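Local coordinates for SPbeta prophage-derived aminoglycoside N(3')-acetyltransferase-like protein YokD (Bacillus subtilis, PDB 2NYG) that probably transfers an acetyl group from acetyl-coenzyme A to an amino group of aminoglycoside-type antibiotics and may thereby contribute to antibiotic resistance, at residues S169-F178 with V242-T253. Numbering follows the deposited sequence.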
# COMPACT_ATOMS: atom_id res chain seq x y z
N SER A 169 -6.36 11.83 -24.15
CA SER A 169 -5.74 11.02 -23.09
C SER A 169 -4.88 9.93 -23.69
O SER A 169 -5.12 9.49 -24.81
CB SER A 169 -6.80 10.33 -22.24
OG SER A 169 -7.49 11.25 -21.44
N TYR A 170 -3.88 9.48 -22.96
CA TYR A 170 -3.06 8.40 -23.47
C TYR A 170 -3.03 7.28 -22.47
O TYR A 170 -3.28 7.48 -21.29
CB TYR A 170 -1.63 8.88 -23.75
CG TYR A 170 -1.53 9.90 -24.86
CD1 TYR A 170 -1.91 11.22 -24.64
CD2 TYR A 170 -1.10 9.53 -26.13
CE1 TYR A 170 -1.86 12.16 -25.67
CE2 TYR A 170 -1.04 10.46 -27.17
CZ TYR A 170 -1.42 11.78 -26.93
OH TYR A 170 -1.31 12.72 -27.93
N VAL A 171 -2.74 6.08 -22.96
CA VAL A 171 -2.62 4.92 -22.10
C VAL A 171 -1.12 4.63 -22.05
O VAL A 171 -0.42 4.79 -23.04
CB VAL A 171 -3.37 3.69 -22.66
CG1 VAL A 171 -3.17 2.49 -21.74
CG2 VAL A 171 -4.83 3.99 -22.80
N LEU A 172 -0.62 4.24 -20.89
CA LEU A 172 0.79 3.92 -20.77
C LEU A 172 0.91 2.54 -20.15
O LEU A 172 0.53 2.33 -19.01
CB LEU A 172 1.52 4.93 -19.88
CG LEU A 172 2.94 4.50 -19.46
CD1 LEU A 172 3.78 4.29 -20.70
CD2 LEU A 172 3.57 5.53 -18.56
N LEU A 173 1.41 1.59 -20.92
CA LEU A 173 1.59 0.26 -20.40
C LEU A 173 3.06 0.24 -20.05
O LEU A 173 3.93 0.19 -20.91
CB LEU A 173 1.25 -0.79 -21.46
CG LEU A 173 -0.19 -0.76 -21.98
CD1 LEU A 173 -0.38 -1.81 -23.05
CD2 LEU A 173 -1.14 -1.00 -20.85
N LEU A 174 3.33 0.32 -18.75
CA LEU A 174 4.69 0.32 -18.23
C LEU A 174 4.99 -1.08 -17.71
O LEU A 174 4.74 -1.42 -16.56
CB LEU A 174 4.79 1.38 -17.12
CG LEU A 174 6.02 1.62 -16.26
CD1 LEU A 174 7.29 1.49 -17.03
CD2 LEU A 174 5.87 3.01 -15.68
N GLY A 175 5.52 -1.90 -18.59
CA GLY A 175 5.80 -3.25 -18.19
C GLY A 175 4.57 -4.13 -18.30
O GLY A 175 4.66 -5.31 -18.02
N ALA A 176 3.43 -3.58 -18.69
CA ALA A 176 2.21 -4.38 -18.83
C ALA A 176 1.83 -4.57 -20.29
O ALA A 176 2.30 -3.84 -21.16
CB ALA A 176 1.06 -3.74 -18.10
N ASP A 177 0.96 -5.53 -20.54
CA ASP A 177 0.50 -5.79 -21.90
C ASP A 177 -0.94 -5.31 -22.05
O ASP A 177 -1.52 -4.74 -21.12
CB ASP A 177 0.59 -7.28 -22.24
CG ASP A 177 0.95 -7.53 -23.71
OD1 ASP A 177 0.43 -6.81 -24.60
OD2 ASP A 177 1.74 -8.46 -23.97
N PHE A 178 -1.51 -5.54 -23.22
CA PHE A 178 -2.88 -5.13 -23.52
C PHE A 178 -3.97 -5.73 -22.65
O PHE A 178 -5.01 -5.11 -22.42
CB PHE A 178 -3.18 -5.44 -24.97
CG PHE A 178 -2.48 -4.53 -25.93
CD1 PHE A 178 -1.54 -5.03 -26.83
CD2 PHE A 178 -2.78 -3.17 -25.94
CE1 PHE A 178 -0.92 -4.18 -27.74
CE2 PHE A 178 -2.15 -2.31 -26.84
CZ PHE A 178 -1.22 -2.82 -27.75
N VAL A 242 11.46 1.55 -20.45
CA VAL A 242 11.55 2.40 -19.27
C VAL A 242 12.28 1.50 -18.28
O VAL A 242 11.68 0.68 -17.58
CB VAL A 242 10.17 2.77 -18.71
CG1 VAL A 242 10.32 3.41 -17.35
CG2 VAL A 242 9.49 3.72 -19.65
N GLY A 243 13.60 1.64 -18.25
CA GLY A 243 14.40 0.77 -17.40
C GLY A 243 14.55 -0.51 -18.20
O GLY A 243 15.02 -0.50 -19.34
N SER A 244 14.15 -1.64 -17.63
CA SER A 244 14.25 -2.88 -18.39
C SER A 244 12.87 -3.37 -18.82
O SER A 244 12.73 -4.45 -19.40
CB SER A 244 15.01 -3.95 -17.58
OG SER A 244 14.34 -4.26 -16.39
N ALA A 245 11.85 -2.55 -18.55
CA ALA A 245 10.47 -2.89 -18.91
C ALA A 245 10.12 -2.38 -20.30
O ALA A 245 10.55 -1.31 -20.70
CB ALA A 245 9.51 -2.30 -17.90
N ASN A 246 9.33 -3.17 -21.02
CA ASN A 246 8.90 -2.83 -22.37
C ASN A 246 7.62 -2.04 -22.28
O ASN A 246 6.65 -2.48 -21.66
CB ASN A 246 8.66 -4.09 -23.20
CG ASN A 246 9.94 -4.80 -23.55
OD1 ASN A 246 10.15 -5.94 -23.16
ND2 ASN A 246 10.81 -4.11 -24.28
N CYS A 247 7.60 -0.87 -22.90
CA CYS A 247 6.41 -0.04 -22.80
C CYS A 247 5.83 0.47 -24.10
O CYS A 247 6.49 0.54 -25.14
CB CYS A 247 6.71 1.19 -21.93
SG CYS A 247 7.63 0.88 -20.41
N ARG A 248 4.55 0.84 -24.04
CA ARG A 248 3.94 1.45 -25.18
C ARG A 248 2.98 2.50 -24.71
O ARG A 248 2.32 2.34 -23.68
CB ARG A 248 3.27 0.43 -26.10
CG ARG A 248 2.37 -0.57 -25.50
CD ARG A 248 2.06 -1.57 -26.59
NE ARG A 248 1.84 -2.92 -26.07
CZ ARG A 248 2.43 -4.01 -26.55
NH1 ARG A 248 3.28 -3.93 -27.56
NH2 ARG A 248 2.17 -5.19 -25.99
N LEU A 249 2.96 3.60 -25.43
CA LEU A 249 2.10 4.73 -25.12
C LEU A 249 1.23 4.96 -26.34
O LEU A 249 1.76 5.05 -27.45
CB LEU A 249 2.95 5.97 -24.84
CG LEU A 249 2.15 7.27 -24.68
CD1 LEU A 249 1.43 7.26 -23.34
CD2 LEU A 249 3.05 8.46 -24.78
N PHE A 250 -0.08 5.05 -26.15
CA PHE A 250 -1.00 5.29 -27.25
C PHE A 250 -2.24 6.08 -26.85
O PHE A 250 -2.49 6.30 -25.67
CB PHE A 250 -1.42 3.96 -27.90
CG PHE A 250 -2.06 3.00 -26.94
CD1 PHE A 250 -3.40 3.12 -26.60
CD2 PHE A 250 -1.32 1.96 -26.39
CE1 PHE A 250 -4.00 2.21 -25.74
CE2 PHE A 250 -1.91 1.04 -25.53
CZ PHE A 250 -3.25 1.17 -25.20
N SER A 251 -2.99 6.50 -27.85
CA SER A 251 -4.21 7.28 -27.66
C SER A 251 -5.32 6.42 -27.03
O SER A 251 -5.57 5.31 -27.48
CB SER A 251 -4.67 7.82 -29.01
OG SER A 251 -5.89 8.52 -28.86
N LEU A 252 -5.97 6.94 -26.00
CA LEU A 252 -7.01 6.17 -25.34
C LEU A 252 -8.26 6.20 -26.20
O LEU A 252 -8.87 5.16 -26.46
CB LEU A 252 -7.28 6.72 -23.95
CG LEU A 252 -8.33 6.03 -23.06
CD1 LEU A 252 -8.06 6.30 -21.61
CD2 LEU A 252 -9.72 6.52 -23.43
N THR A 253 -8.63 7.40 -26.66
CA THR A 253 -9.79 7.59 -27.52
C THR A 253 -9.67 6.72 -28.77
O THR A 253 -10.64 6.13 -29.24
CB THR A 253 -9.89 9.05 -27.94
OG1 THR A 253 -10.00 9.86 -26.77
CG2 THR A 253 -11.10 9.26 -28.81
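The Phe178 ring lies over one face of the Arg248 guanidinium, the two planes only 3° apart, with Phe178 CE1 3.5 Å from Arg248 NE. At the edge of that guanidinium sit Leu173 CD1 and the Asp177 carboxylate, whose OD1 forms a salt bridge to Arg248 NH2 at 2.8 Å, weak as a hydrogen bond because it is bent. Asp177 OD1 also takes the backbone N of Phe178 on its anti lone pair, which ties the carboxylate to the residue carrying the ring; Gln225 is a further partner of this oxygen, and Glu232 pairs with Arg248 NH1. Beside this group, the Phe250 ring receives Val171 CB over one face, a CH-pi contact 3.8 Å from the ring centroid, and Leu173 CD1 at its edge. Phe250 CG stands between the backbone N and the carbonyl carbon (chi1 58°), and the ring lies alongside Val171, while Phe250 CE2 meets Phe178 CE2 at 3.6 Å.

Val171, Leu173, Arg248 and Phe250 share one face of the antiparallel pairing of 170-174 with 245-251, joined by paired bonds between Val171 and Phe250 and between Leu173 and Arg248. Leu252 N extends the ladder to Ser169 O at 2.9 Å, just where Ser251 N-caps helix 252-268. On the other face, Leu174 CD1 reaches Cys247 SG and Val242 CB, 3.5 and 3.6 Å away.

The pair lies inside the mixed sheet: strand 32-37 flanks 170-174 in parallel, and 238-242 borders 245-251. Helix 224-234 packs against Phe178, helix 15-25 covers Val242 and Leu249, and the loop beyond 170-174 brings Ala176 to coenzyme A.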